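Local coordinates for ORF 37 (Human herpesvirus 8 type M, PDB 3FHD), which processes branched or non-linear viral DNA intermediates as an alkaline nuclease of the PD-(D/E)XK superfamily, with endonuclease and exonuclease activity on double- and single-stranded DNA, at residues S60-H65 / N89-S94; R69-Q74 / D121-Y126; A83-Y88 / D162-S167; R146-Q151 / P155-L160. All blocks are in the same frame, centred on the assembly; numbering follows the deposited sequence.

Contact 1: S60-H65 / N89-S94; sequences SKFLKH and NYFLFS
F62 and F91 make the whole of this contact, a single meeting of two phenyl rings between the helices 59-64 and 83-100. Two residues before F62, S60 turns to a different partner, its OG bonding to the carboxylate of D162. F62 itself sends its ring across to the longer helix: with CG anti to the backbone N (chi1 173°), CE1 lies 3.5 Å from F91 CD2 and CZ lies 4.0 Å from the same F91 CD2. The two side chains cross at about a right angle, whereas the ring planes are inclined by only 36°, their centroids 5.7 Å apart, so the pair is oblique, neither a stack nor a T-shape. F91 meets it with CD2, and one face of the F91 ring is covered from within its own helix by Y90 CD2. L63 turns its side chain to L84 of helix 83-100, which F62 also touches. The short helix then gives way to H65, an N-cap residue whose ND1 accepts from the backbone N of K67 at the start of helix 66-72. The F33 ring meets those of H65 and F91, linking the end of the short helix to the same phenylalanine. Through this apolar meeting the short helix 59-64 lies against helix 83-100, which in turn packs on helix 104-113 through Y90 and on helix 134-147 through F93.

Contact 2: R69-Q74 / D121-Y126; sequences RDWCAQ and DVASVY
The backbones of helix 66-72 and of the first turn of helix 122-130 come closest at W71 and A123, whose CA atoms are 6.8 Å apart. W71 supplies nearly all of the first segment's share of the contact. V122 CG1 sits 3.6 Å above one face of the indole, toward its rim, and also meets W71 CB at 3.7 Å. Along the pyrrole side A123 packs against CD1 and NE1, its CB 3.8 Å from W71 CD1. At the far end of the indole, W71 CH2 lies over one face of the Y126 ring, 3.4 Å from Y126 CG, the two planes inclined by 52°. A chi1 of 179° points the Y126 ring away from its own amide nitrogen and into this place, and its hydroxyl continues to the backbone N of S80. A water bridges the two segments, accepting from W71 NE1 at 3.2 Å and donating to A123 O at 2.8 Å. Within the first segment, Q74 NE2 and Q74 N both donate to the backbone oxygen of W71, while D121 caps the opposing helix by accepting from S124 N and S124 OG through OD2. The indole is therefore held mainly by apolar packing, and the water gives its N-H an acceptor and relays it to the A123 carbonyl.

Contact 3: A83-Y88 / D162-S167; sequences ALRMAY and DGIISS. With SO4 (sulfate ion), chain B.
R85 reaches toward D162 by leaving its backbone N in a trans first torsion (chi1 -174°) and then bending at chi2 (64°), which lays its guanidinium beside I164, whose CG1 stands next to its own backbone N. From there R85 NH1 donates to D162 O at 3.2 Å, with an N-H...O angle of 163°; the oxygen lies close to the guanidinium plane and takes the proton nearly end-on to its C=O bond. I164 CD1 covers one face of the group, 3.6 Å from R85 CZ, and Y88 CD2 lies over the opposite face, so the guanidinium is sandwiched between an aliphatic and an aromatic side chain. A water accepts weakly from R85 NH1 and donates to G163 O at 2.9 Å. The other nitrogens have partners of their own: NH2 donates to L160 O and NE to the Q231 side chain. Farther along, S167 N and S167 OG both bind O3 of a sulfate, probably from the crystallisation liquor, the latter at 2.6 Å, and R161 NH1 joins them. The buried guanidinium, very likely charged, is bonded by neutral oxygens, with the D162 carboxylate nearby but not in contact; these bonds fix its rotation and join helix 83-100 to the chain leading into strand 165-166.

Contact 4: R146-Q151 / P155-L160; sequences RATSSQ and PVWDAL
CH-pi contact dominates the meeting of Q151 with W157. Q151 CA stands over the six-membered ring of the indole, 3.4 Å from its centroid and 8° off the normal, and the peptide beyond it continues over the same face, with Q151 C 3.4 Å from W157 CD2. The Q151 side chain runs alongside the indole in the same direction, its amide plane only 7° from the ring plane, and CB touches W157 CZ2 at 3.7 Å. The site is close to the metal centre, for the Q151 side chain is about 5 Å from that of D243, a magnesium ligand. Aliphatic packing comes from T148. Its CB lies at the edge of the indole, in the ring plane, and CG2 reaches tip to tip toward L160 CD2 at 3.8 Å. That methyl also meets V156 CG2 at 4.2 Å. The polar bonds stay local or lead elsewhere: Q151 N closes a type I turn on T148 O at 3.0 Å, Q151 NE2 bonds to Y227 O, and T148 OG1 is engaged by V144 O and F229 N. The turn after helix 134-147 thus packs on the start of helix 157-161 through apolar and CH-pi contacts, while its polar ends are tied elsewhere.

How the contacts relate
From the N terminus, helix 59-64 opens contact 1 and helix 66-72 opens contact 2; helix 83-100 then begins with 83-88, which opens contact 3, and its next turn, 89-94, closes contact 1. Contact 2 closes at 121-126, and contact 3 only at 162-167. Contacts 1, 2 and 3 thus cross one another pairwise. Contact 4 is a short closure between 146-151 and 155-160, nested inside the loop of contact 3 and following contacts 1 and 2 in series. Helix 83-100 is the common member: contacts 1 and 3 use it directly, V125 and Y126 of contact 2 pack on it, and contact 4 meets it through L92 and F93 and through the R85-L160 bond.

Contact 1: S60-H65 / N89-S94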
loop_
_atom_site.group_PDB
_atom_site.type_symbol
_atom_site.label_atom_id
_atom_site.label_comp_id
_atom_site.label_asym_id
_atom_site.label_seq_id
_atom_site.Cartn_x
_atom_site.Cartn_y
_atom_site.Cartn_z
ATOM N N SER A 60 -5.457 18.782 4.898
ATOM C CA SER A 60 -6.417 19.723 4.287
ATOM C C SER A 60 -6.933 20.737 5.311
ATOM O O SER A 60 -6.929 21.951 5.041
ATOM C CB SER A 60 -7.562 18.967 3.586
ATOM O OG SER A 60 -7.050 18.093 2.565
ATOM N N LYS A 61 -7.353 20.255 6.488
ATOM C CA LYS A 61 -7.850 21.144 7.526
ATOM C C LYS A 61 -6.723 22.021 8.097
ATOM O O LYS A 61 -6.945 23.171 8.459
ATOM C CB LYS A 61 -8.540 20.353 8.641
ATOM C CG LYS A 61 -9.820 19.599 8.212
ATOM C CD LYS A 61 -10.919 20.521 7.722
ATOM C CE LYS A 61 -12.310 19.823 7.753
ATOM N NZ LYS A 61 -12.318 18.448 7.114
ATOM N N PHE A 62 -5.520 21.463 8.211
ATOM C CA PHE A 62 -4.328 22.259 8.516
ATOM C C PHE A 62 -4.183 23.482 7.544
ATOM O O PHE A 62 -4.065 24.628 7.980
ATOM C CB PHE A 62 -3.100 21.329 8.507
ATOM C CG PHE A 62 -1.783 22.039 8.636
ATOM C CD1 PHE A 62 -1.358 22.529 9.870
ATOM C CD2 PHE A 62 -0.965 22.187 7.537
ATOM C CE1 PHE A 62 -0.120 23.173 9.984
ATOM C CE2 PHE A 62 0.276 22.836 7.631
ATOM C CZ PHE A 62 0.697 23.327 8.858
ATOM N N LEU A 63 -4.214 23.242 6.234
ATOM C CA LEU A 63 -3.963 24.292 5.255
ATOM C C LEU A 63 -5.109 25.313 5.162
ATOM O O LEU A 63 -4.927 26.442 4.652
ATOM C CB LEU A 63 -3.693 23.670 3.873
ATOM C CG LEU A 63 -2.448 22.802 3.751
ATOM C CD1 LEU A 63 -2.356 22.242 2.318
ATOM C CD2 LEU A 63 -1.212 23.598 4.144
ATOM N N LYS A 64 -6.273 24.921 5.677
ATOM C CA LYS A 64 -7.493 25.740 5.645
ATOM C C LYS A 64 -7.617 26.562 6.921
ATOM O O LYS A 64 -8.447 27.468 6.987
ATOM C CB LYS A 64 -8.746 24.860 5.479
ATOM C CG LYS A 64 -8.899 24.224 4.079
ATOM C CD LYS A 64 -9.781 25.068 3.206
ATOM C CE LYS A 64 -9.630 24.775 1.710
ATOM N NZ LYS A 64 -10.936 25.068 1.018
ATOM N N HIS A 65 -6.796 26.250 7.925
ATOM C CA HIS A 65 -6.877 26.937 9.243
ATOM C C HIS A 65 -6.592 28.438 9.089
ATOM O O HIS A 65 -5.797 28.828 8.236
ATOM C CB HIS A 65 -5.883 26.287 10.225
ATOM C CG HIS A 65 -6.076 26.699 11.656
ATOM N ND1 HIS A 65 -5.698 27.938 12.132
ATOM C CD2 HIS A 65 -6.592 26.033 12.721
ATOM C CE1 HIS A 65 -5.988 28.027 13.421
ATOM N NE2 HIS A 65 -6.539 26.888 13.802
ATOM N N ASN A 89 3.467 17.484 9.550
ATOM C CA ASN A 89 3.826 16.306 10.376
ATOM C C ASN A 89 4.155 16.739 11.811
ATOM O O ASN A 89 3.721 16.125 12.783
ATOM C CB ASN A 89 5.001 15.519 9.792
ATOM C CG ASN A 89 4.548 14.458 8.750
ATOM O OD1 ASN A 89 4.696 13.257 8.971
ATOM N ND2 ASN A 89 3.974 14.902 7.656
ATOM N N TYR A 90 4.930 17.808 11.947
ATOM C CA TYR A 90 5.239 18.312 13.281
ATOM C C TYR A 90 3.993 18.668 14.097
ATOM O O TYR A 90 3.827 18.179 15.214
ATOM C CB TYR A 90 6.224 19.496 13.234
ATOM C CG TYR A 90 6.339 20.132 14.604
ATOM C CD1 TYR A 90 7.029 19.476 15.646
ATOM C CD2 TYR A 90 5.753 21.369 14.872
ATOM C CE1 TYR A 90 7.120 20.049 16.919
ATOM C CE2 TYR A 90 5.858 21.959 16.160
ATOM C CZ TYR A 90 6.533 21.293 17.154
ATOM O OH TYR A 90 6.647 21.880 18.405
ATOM N N PHE A 91 3.126 19.520 13.557
ATOM C CA PHE A 91 1.887 19.905 14.260
ATOM C C PHE A 91 0.988 18.710 14.564
ATOM O O PHE A 91 0.375 18.642 15.656
ATOM C CB PHE A 91 1.108 20.956 13.447
ATOM C CG PHE A 91 1.760 22.335 13.472
ATOM C CD1 PHE A 91 1.704 23.114 14.616
ATOM C CD2 PHE A 91 2.462 22.802 12.372
ATOM C CE1 PHE A 91 2.334 24.384 14.672
ATOM C CE2 PHE A 91 3.082 24.056 12.391
ATOM C CZ PHE A 91 3.017 24.856 13.562
ATOM N N LEU A 92 0.857 17.814 13.586
ATOM C CA LEU A 92 0.066 16.594 13.756
ATOM C C LEU A 92 0.578 15.779 14.960
ATOM O O LEU A 92 -0.164 15.452 15.865
ATOM C CB LEU A 92 0.141 15.718 12.488
ATOM C CG LEU A 92 -0.587 14.371 12.650
ATOM C CD1 LEU A 92 -2.058 14.551 13.140
ATOM C CD2 LEU A 92 -0.519 13.615 11.363
ATOM N N PHE A 93 1.847 15.399 14.917
ATOM C CA PHE A 93 2.422 14.598 15.984
ATOM C C PHE A 93 2.613 15.324 17.320
ATOM O O PHE A 93 2.525 14.685 18.366
ATOM C CB PHE A 93 3.672 13.847 15.521
ATOM C CG PHE A 93 3.341 12.613 14.710
ATOM C CD1 PHE A 93 3.248 11.365 15.338
ATOM C CD2 PHE A 93 3.053 12.710 13.346
ATOM C CE1 PHE A 93 2.928 10.214 14.609
ATOM C CE2 PHE A 93 2.718 11.567 12.585
ATOM C CZ PHE A 93 2.639 10.302 13.229
ATOM N N SER A 94 2.784 16.639 17.307
ATOM C CA SER A 94 2.738 17.366 18.581
ATOM C C SER A 94 1.352 17.179 19.227
ATOM O O SER A 94 1.249 17.012 20.450
ATOM C CB SER A 94 3.050 18.860 18.416
ATOM O OG SER A 94 3.150 19.458 19.698
#

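Contact 2: R69-Q74 / D121-Y126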
loop_
_atom_site.group_PDB
_atom_site.type_symbol
_atom_site.label_atom_id
_atom_site.label_comp_id
_atom_site.label_asym_id
_atom_site.label_seq_id
_atom_site.Cartn_x
_atom_site.Cartn_y
_atom_site.Cartn_z
ATOM N N ARG A 69 -3.716 30.409 6.627
ATOM C CA ARG A 69 -4.292 31.380 5.678
ATOM C C ARG A 69 -3.663 32.756 5.845
ATOM O O ARG A 69 -3.282 33.409 4.861
ATOM C CB ARG A 69 -5.806 31.504 5.891
ATOM C CG ARG A 69 -6.641 30.328 5.386
ATOM C CD ARG A 69 -8.118 30.603 5.677
ATOM N NE ARG A 69 -9.006 29.542 5.202
ATOM C CZ ARG A 69 -9.547 29.496 3.988
ATOM N NH1 ARG A 69 -9.265 30.423 3.071
ATOM N NH2 ARG A 69 -10.365 28.497 3.687
ATOM N N ASP A 70 -3.584 33.196 7.109
ATOM C CA ASP A 70 -2.975 34.466 7.492
ATOM C C ASP A 70 -1.496 34.571 7.119
ATOM O O ASP A 70 -1.059 35.594 6.597
ATOM C CB ASP A 70 -3.134 34.692 9.003
ATOM C CG ASP A 70 -4.579 34.997 9.418
ATOM O OD1 ASP A 70 -5.463 35.181 8.543
ATOM O OD2 ASP A 70 -4.833 35.051 10.645
ATOM N N TRP A 71 -0.732 33.525 7.435
ATOM C CA TRP A 71 0.682 33.393 7.064
ATOM C C TRP A 71 0.845 33.420 5.547
ATOM O O TRP A 71 1.722 34.119 5.028
ATOM C CB TRP A 71 1.224 32.072 7.646
ATOM C CG TRP A 71 2.613 31.645 7.221
ATOM C CD1 TRP A 71 3.790 32.304 7.457
ATOM C CD2 TRP A 71 2.963 30.436 6.522
ATOM N NE1 TRP A 71 4.843 31.589 6.924
ATOM C CE2 TRP A 71 4.364 30.444 6.346
ATOM C CE3 TRP A 71 2.224 29.367 6.004
ATOM C CZ2 TRP A 71 5.045 29.419 5.681
ATOM C CZ3 TRP A 71 2.896 28.348 5.353
ATOM C CH2 TRP A 71 4.309 28.386 5.201
ATOM N N CYS A 72 -0.014 32.673 4.849
ATOM C CA CYS A 72 0.033 32.553 3.391
ATOM C C CYS A 72 -0.343 33.842 2.675
ATOM O O CYS A 72 0.038 34.039 1.518
ATOM C CB CYS A 72 -0.853 31.394 2.888
ATOM S SG CYS A 72 -0.099 29.817 3.140
ATOM N N ALA A 73 -1.084 34.713 3.363
ATOM C CA ALA A 73 -1.486 35.999 2.798
ATOM C C ALA A 73 -0.291 36.920 2.544
ATOM O O ALA A 73 -0.380 37.811 1.721
ATOM C CB ALA A 73 -2.497 36.692 3.713
ATOM N N GLN A 74 0.823 36.708 3.244
ATOM C CA GLN A 74 2.004 37.581 3.109
ATOM C C GLN A 74 2.685 37.463 1.740
ATOM O O GLN A 74 2.821 36.362 1.206
ATOM C CB GLN A 74 3.025 37.251 4.183
ATOM C CG GLN A 74 2.563 37.555 5.575
ATOM C CD GLN A 74 3.561 37.083 6.593
ATOM O OE1 GLN A 74 4.358 37.866 7.094
ATOM N NE2 GLN A 74 3.551 35.793 6.879
ATOM N N ASP A 121 4.528 28.484 16.289
ATOM C CA ASP A 121 3.970 29.259 15.173
ATOM C C ASP A 121 4.338 28.672 13.804
ATOM O O ASP A 121 5.435 28.134 13.619
ATOM C CB ASP A 121 4.418 30.726 15.267
ATOM C CG ASP A 121 5.901 30.886 15.041
ATOM O OD1 ASP A 121 6.687 30.203 15.745
ATOM O OD2 ASP A 121 6.278 31.680 14.147
ATOM N N VAL A 122 3.414 28.770 12.848
ATOM C CA VAL A 122 3.631 28.167 11.538
ATOM C C VAL A 122 4.803 28.799 10.775
ATOM O O VAL A 122 5.564 28.072 10.151
ATOM C CB VAL A 122 2.331 28.078 10.699
ATOM C CG1 VAL A 122 1.857 29.470 10.257
ATOM C CG2 VAL A 122 2.511 27.159 9.526
ATOM N N ALA A 123 4.990 30.120 10.862
ATOM C CA ALA A 123 6.116 30.767 10.183
ATOM C C ALA A 123 7.450 30.121 10.553
ATOM O O ALA A 123 8.230 29.793 9.672
ATOM C CB ALA A 123 6.157 32.267 10.461
ATOM N N SER A 124 7.701 29.929 11.847
ATOM C CA SER A 124 8.982 29.362 12.323
ATOM C C SER A 124 9.134 27.889 12.018
ATOM O O SER A 124 10.182 27.441 11.530
ATOM C CB SER A 124 9.151 29.572 13.821
ATOM O OG SER A 124 9.162 30.945 14.106
ATOM N N VAL A 125 8.083 27.125 12.299
ATOM C CA VAL A 125 8.100 25.697 12.016
ATOM C C VAL A 125 8.398 25.484 10.535
ATOM O O VAL A 125 9.317 24.722 10.187
ATOM C CB VAL A 125 6.778 25.021 12.423
ATOM C CG1 VAL A 125 6.724 23.586 11.940
ATOM C CG2 VAL A 125 6.651 25.079 13.951
ATOM N N TYR A 126 7.683 26.220 9.672
ATOM C CA TYR A 126 7.922 26.121 8.233
ATOM C C TYR A 126 9.379 26.433 7.843
ATOM O O TYR A 126 9.976 25.696 7.058
ATOM C CB TYR A 126 6.942 26.977 7.398
ATOM C CG TYR A 126 7.286 26.834 5.944
ATOM C CD1 TYR A 126 6.788 25.754 5.192
ATOM C CD2 TYR A 126 8.188 27.701 5.348
ATOM C CE1 TYR A 126 7.155 25.583 3.888
ATOM C CE2 TYR A 126 8.569 27.553 4.027
ATOM C CZ TYR A 126 8.047 26.483 3.312
ATOM O OH TYR A 126 8.421 26.318 2.014
HETATM O O HOH W 1 8.054 31.372 7.306
#

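Contact 3: A83-Y88 / D162-S167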
loop_
_atom_site.group_PDB
_atom_site.type_symbol
_atom_site.label_atom_id
_atom_site.label_comp_id
_atom_site.label_asym_id
_atom_site.label_seq_id
_atom_site.Cartn_x
_atom_site.Cartn_y
_atom_site.Cartn_z
ATOM N N ALA A 83 8.554 20.705 2.239
ATOM C CA ALA A 83 8.708 21.455 3.489
ATOM C C ALA A 83 7.388 21.672 4.240
ATOM O O ALA A 83 7.335 21.555 5.461
ATOM C CB ALA A 83 9.456 22.826 3.254
ATOM N N LEU A 84 6.328 22.009 3.514
ATOM C CA LEU A 84 5.044 22.272 4.189
ATOM C C LEU A 84 4.421 20.961 4.766
ATOM O O LEU A 84 3.774 20.968 5.819
ATOM C CB LEU A 84 4.099 23.006 3.222
ATOM C CG LEU A 84 2.731 23.446 3.730
ATOM C CD1 LEU A 84 2.843 24.242 5.049
ATOM C CD2 LEU A 84 1.989 24.241 2.637
ATOM N N ARG A 85 4.653 19.846 4.080
ATOM C CA ARG A 85 4.248 18.514 4.579
ATOM C C ARG A 85 5.005 18.149 5.885
ATOM O O ARG A 85 4.391 17.599 6.809
ATOM C CB ARG A 85 4.502 17.450 3.488
ATOM C CG ARG A 85 3.979 16.055 3.838
ATOM C CD ARG A 85 2.475 16.015 3.978
ATOM N NE ARG A 85 2.041 14.746 4.594
ATOM C CZ ARG A 85 0.786 14.307 4.638
ATOM N NH1 ARG A 85 -0.169 14.983 4.030
ATOM N NH2 ARG A 85 0.513 13.151 5.250
ATOM N N MET A 86 6.309 18.460 5.933
ATOM C CA MET A 86 7.140 18.280 7.150
ATOM C C MET A 86 6.592 19.131 8.299
ATOM O O MET A 86 6.427 18.631 9.409
ATOM C CB MET A 86 8.620 18.632 6.888
ATOM C CG MET A 86 9.382 17.568 6.089
ATOM S SD MET A 86 9.360 15.893 6.786
ATOM C CE MET A 86 9.006 15.051 5.305
ATOM N N ALA A 87 6.250 20.393 8.006
ATOM C CA ALA A 87 5.616 21.313 8.990
ATOM C C ALA A 87 4.314 20.714 9.553
ATOM O O ALA A 87 4.102 20.695 10.779
ATOM C CB ALA A 87 5.319 22.669 8.334
ATOM N N TYR A 88 3.444 20.253 8.657
ATOM C CA TYR A 88 2.212 19.538 9.049
ATOM C C TYR A 88 2.501 18.332 9.947
ATOM O O TYR A 88 1.839 18.172 10.986
ATOM C CB TYR A 88 1.428 19.058 7.808
ATOM C CG TYR A 88 0.344 18.037 8.149
ATOM C CD1 TYR A 88 -0.779 18.409 8.879
ATOM C CD2 TYR A 88 0.485 16.692 7.769
ATOM C CE1 TYR A 88 -1.783 17.465 9.229
ATOM C CE2 TYR A 88 -0.492 15.731 8.126
ATOM C CZ TYR A 88 -1.630 16.145 8.831
ATOM O OH TYR A 88 -2.585 15.209 9.174
ATOM N N ASP A 162 -4.726 11.834 4.321
ATOM C CA ASP A 162 -5.329 12.950 3.577
ATOM C C ASP A 162 -4.224 13.785 2.902
ATOM O O ASP A 162 -3.118 13.958 3.482
ATOM C CB ASP A 162 -6.174 13.813 4.502
ATOM C CG ASP A 162 -6.747 15.028 3.768
ATOM O OD1 ASP A 162 -7.669 14.818 2.970
ATOM O OD2 ASP A 162 -6.213 16.155 3.895
ATOM N N GLY A 163 -4.487 14.225 1.661
ATOM C CA GLY A 163 -3.571 15.083 0.906
ATOM C C GLY A 163 -2.462 14.322 0.180
ATOM O O GLY A 163 -1.579 14.909 -0.421
ATOM N N ILE A 164 -2.524 13.005 0.249
ATOM C CA ILE A 164 -1.466 12.207 -0.308
ATOM C C ILE A 164 -2.016 11.289 -1.387
ATOM O O ILE A 164 -3.080 10.703 -1.191
ATOM C CB ILE A 164 -0.829 11.296 0.805
ATOM C CG1 ILE A 164 -0.137 12.148 1.883
ATOM C CG2 ILE A 164 0.105 10.287 0.182
ATOM C CD1 ILE A 164 1.341 12.424 1.643
ATOM N N ILE A 165 -1.270 11.112 -2.483
ATOM C CA ILE A 165 -1.617 10.099 -3.467
ATOM C C ILE A 165 -0.960 8.790 -2.974
ATOM O O ILE A 165 0.261 8.650 -3.037
ATOM C CB ILE A 165 -1.136 10.449 -4.858
ATOM C CG1 ILE A 165 -1.932 11.653 -5.435
ATOM C CG2 ILE A 165 -1.336 9.219 -5.824
ATOM C CD1 ILE A 165 -1.264 12.296 -6.685
ATOM N N SER A 166 -1.785 7.900 -2.423
ATOM C CA SER A 166 -1.322 6.649 -1.836
ATOM C C SER A 166 -1.383 5.588 -2.921
ATOM O O SER A 166 -1.939 5.840 -3.983
ATOM C CB SER A 166 -2.219 6.275 -0.655
ATOM O OG SER A 166 -3.566 6.099 -1.098
ATOM N N SER A 167 -0.815 4.397 -2.675
ATOM C CA SER A 167 -0.799 3.382 -3.712
ATOM C C SER A 167 -2.158 2.839 -4.164
ATOM O O SER A 167 -2.300 2.475 -5.318
ATOM C CB SER A 167 0.189 2.245 -3.364
ATOM O OG SER A 167 -0.382 1.364 -2.398
HETATM S S SO4 B . -1.968 2.224 0.431
HETATM O O1 SO4 B . -2.898 3.170 -0.166
HETATM O O2 SO4 B . -2.351 0.866 0.031
HETATM O O3 SO4 B . -0.661 2.560 -0.096
HETATM O O4 SO4 B . -1.914 2.426 1.855
HETATM O O HOH W 2 0.667 15.962 1.126
HETATM O O HOH W 3 -3.019 14.534 6.176
#

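Contact 4: R146-Q151 / P155-L160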
loop_
_atom_site.group_PDB
_atom_site.type_symbol
_atom_site.label_atom_id
_atom_site.label_comp_id
_atom_site.label_asym_id
_atom_site.label_seq_id
_atom_site.Cartn_x
_atom_site.Cartn_y
_atom_site.Cartn_z
ATOM N N ARG A 146 6.781 3.849 11.821
ATOM C CA ARG A 146 6.793 3.057 13.057
ATOM C C ARG A 146 5.606 3.406 13.970
ATOM O O ARG A 146 4.978 2.505 14.533
ATOM C CB ARG A 146 8.146 3.185 13.778
ATOM C CG ARG A 146 9.304 2.396 13.102
ATOM C CD ARG A 146 9.162 0.859 13.244
ATOM N NE ARG A 146 8.294 0.306 12.205
ATOM C CZ ARG A 146 7.757 -0.914 12.192
ATOM N NH1 ARG A 146 6.967 -1.269 11.187
ATOM N NH2 ARG A 146 8.011 -1.798 13.147
ATOM N N ALA A 147 5.270 4.689 14.064
ATOM C CA ALA A 147 4.147 5.168 14.882
ATOM C C ALA A 147 2.759 4.717 14.385
ATOM O O ALA A 147 1.757 4.837 15.108
ATOM C CB ALA A 147 4.188 6.678 14.949
ATOM N N THR A 148 2.689 4.261 13.133
ATOM C CA THR A 148 1.432 3.905 12.476
ATOM C C THR A 148 1.360 2.460 11.961
ATOM O O THR A 148 0.540 2.148 11.101
ATOM C CB THR A 148 1.073 4.907 11.319
ATOM O OG1 THR A 148 2.078 4.887 10.247
ATOM C CG2 THR A 148 0.873 6.329 11.889
ATOM N N SER A 149 2.229 1.587 12.454
ATOM C CA SER A 149 2.267 0.181 12.005
ATOM C C SER A 149 0.992 -0.701 12.161
ATOM O O SER A 149 0.894 -1.753 11.543
ATOM C CB SER A 149 3.512 -0.544 12.570
ATOM O OG SER A 149 3.518 -0.484 13.970
ATOM N N SER A 150 0.015 -0.268 12.935
ATOM C CA SER A 150 -1.246 -1.008 13.021
ATOM C C SER A 150 -2.285 -0.539 11.988
ATOM O O SER A 150 -3.449 -0.961 12.026
ATOM C CB SER A 150 -1.804 -0.947 14.439
ATOM O OG SER A 150 -2.130 0.395 14.752
ATOM N N GLN A 151 -1.847 0.333 11.080
ATOM C CA GLN A 151 -2.620 0.746 9.916
ATOM C C GLN A 151 -4.035 1.209 10.340
ATOM O O GLN A 151 -4.137 2.101 11.186
ATOM C CB GLN A 151 -2.616 -0.328 8.811
ATOM C CG GLN A 151 -1.209 -0.737 8.289
ATOM C CD GLN A 151 -1.250 -1.385 6.879
ATOM O OE1 GLN A 151 -2.331 -1.544 6.296
ATOM N NE2 GLN A 151 -0.075 -1.758 6.337
ATOM N N PRO A 155 -5.868 5.398 15.364
ATOM C CA PRO A 155 -6.875 6.446 15.173
ATOM C C PRO A 155 -6.469 7.635 14.297
ATOM O O PRO A 155 -7.351 8.414 13.915
ATOM C CB PRO A 155 -7.134 6.934 16.606
ATOM C CG PRO A 155 -5.845 6.647 17.308
ATOM C CD PRO A 155 -5.435 5.307 16.776
ATOM N N VAL A 156 -5.182 7.776 13.965
ATOM C CA VAL A 156 -4.751 8.876 13.084
ATOM C C VAL A 156 -4.579 8.462 11.621
ATOM O O VAL A 156 -4.294 9.319 10.807
ATOM C CB VAL A 156 -3.467 9.638 13.585
ATOM C CG1 VAL A 156 -3.579 9.953 15.098
ATOM C CG2 VAL A 156 -2.169 8.883 13.232
ATOM N N TRP A 157 -4.780 7.171 11.307
ATOM C CA TRP A 157 -4.627 6.606 9.935
ATOM C C TRP A 157 -5.271 7.460 8.839
ATOM O O TRP A 157 -4.582 7.874 7.898
ATOM C CB TRP A 157 -5.202 5.163 9.874
ATOM C CG TRP A 157 -4.778 4.373 8.677
ATOM C CD1 TRP A 157 -5.583 3.881 7.689
ATOM C CD2 TRP A 157 -3.436 3.947 8.357
ATOM N NE1 TRP A 157 -4.818 3.198 6.761
ATOM C CE2 TRP A 157 -3.503 3.221 7.151
ATOM C CE3 TRP A 157 -2.183 4.118 8.977
ATOM C CZ2 TRP A 157 -2.354 2.641 6.549
ATOM C CZ3 TRP A 157 -1.031 3.545 8.370
ATOM C CH2 TRP A 157 -1.139 2.837 7.155
ATOM N N ASP A 158 -6.581 7.700 8.964
ATOM C CA ASP A 158 -7.357 8.410 7.929
ATOM C C ASP A 158 -6.865 9.851 7.800
ATOM O O ASP A 158 -6.652 10.313 6.697
ATOM C CB ASP A 158 -8.858 8.381 8.212
ATOM C CG ASP A 158 -9.478 6.987 8.007
ATOM O OD1 ASP A 158 -8.904 6.172 7.246
ATOM O OD2 ASP A 158 -10.549 6.721 8.605
ATOM N N ALA A 159 -6.661 10.528 8.929
ATOM C CA ALA A 159 -6.197 11.917 8.926
ATOM C C ALA A 159 -4.838 12.118 8.262
ATOM O O ALA A 159 -4.646 13.051 7.455
ATOM C CB ALA A 159 -6.179 12.474 10.375
ATOM N N LEU A 160 -3.903 11.204 8.556
ATOM C CA LEU A 160 -2.529 11.259 8.055
ATOM C C LEU A 160 -2.454 11.007 6.516
ATOM O O LEU A 160 -1.650 11.627 5.794
ATOM C CB LEU A 160 -1.726 10.174 8.791
ATOM C CG LEU A 160 -0.268 10.044 8.327
ATOM C CD1 LEU A 160 0.549 11.321 8.544
ATOM C CD2 LEU A 160 0.445 8.816 8.986
#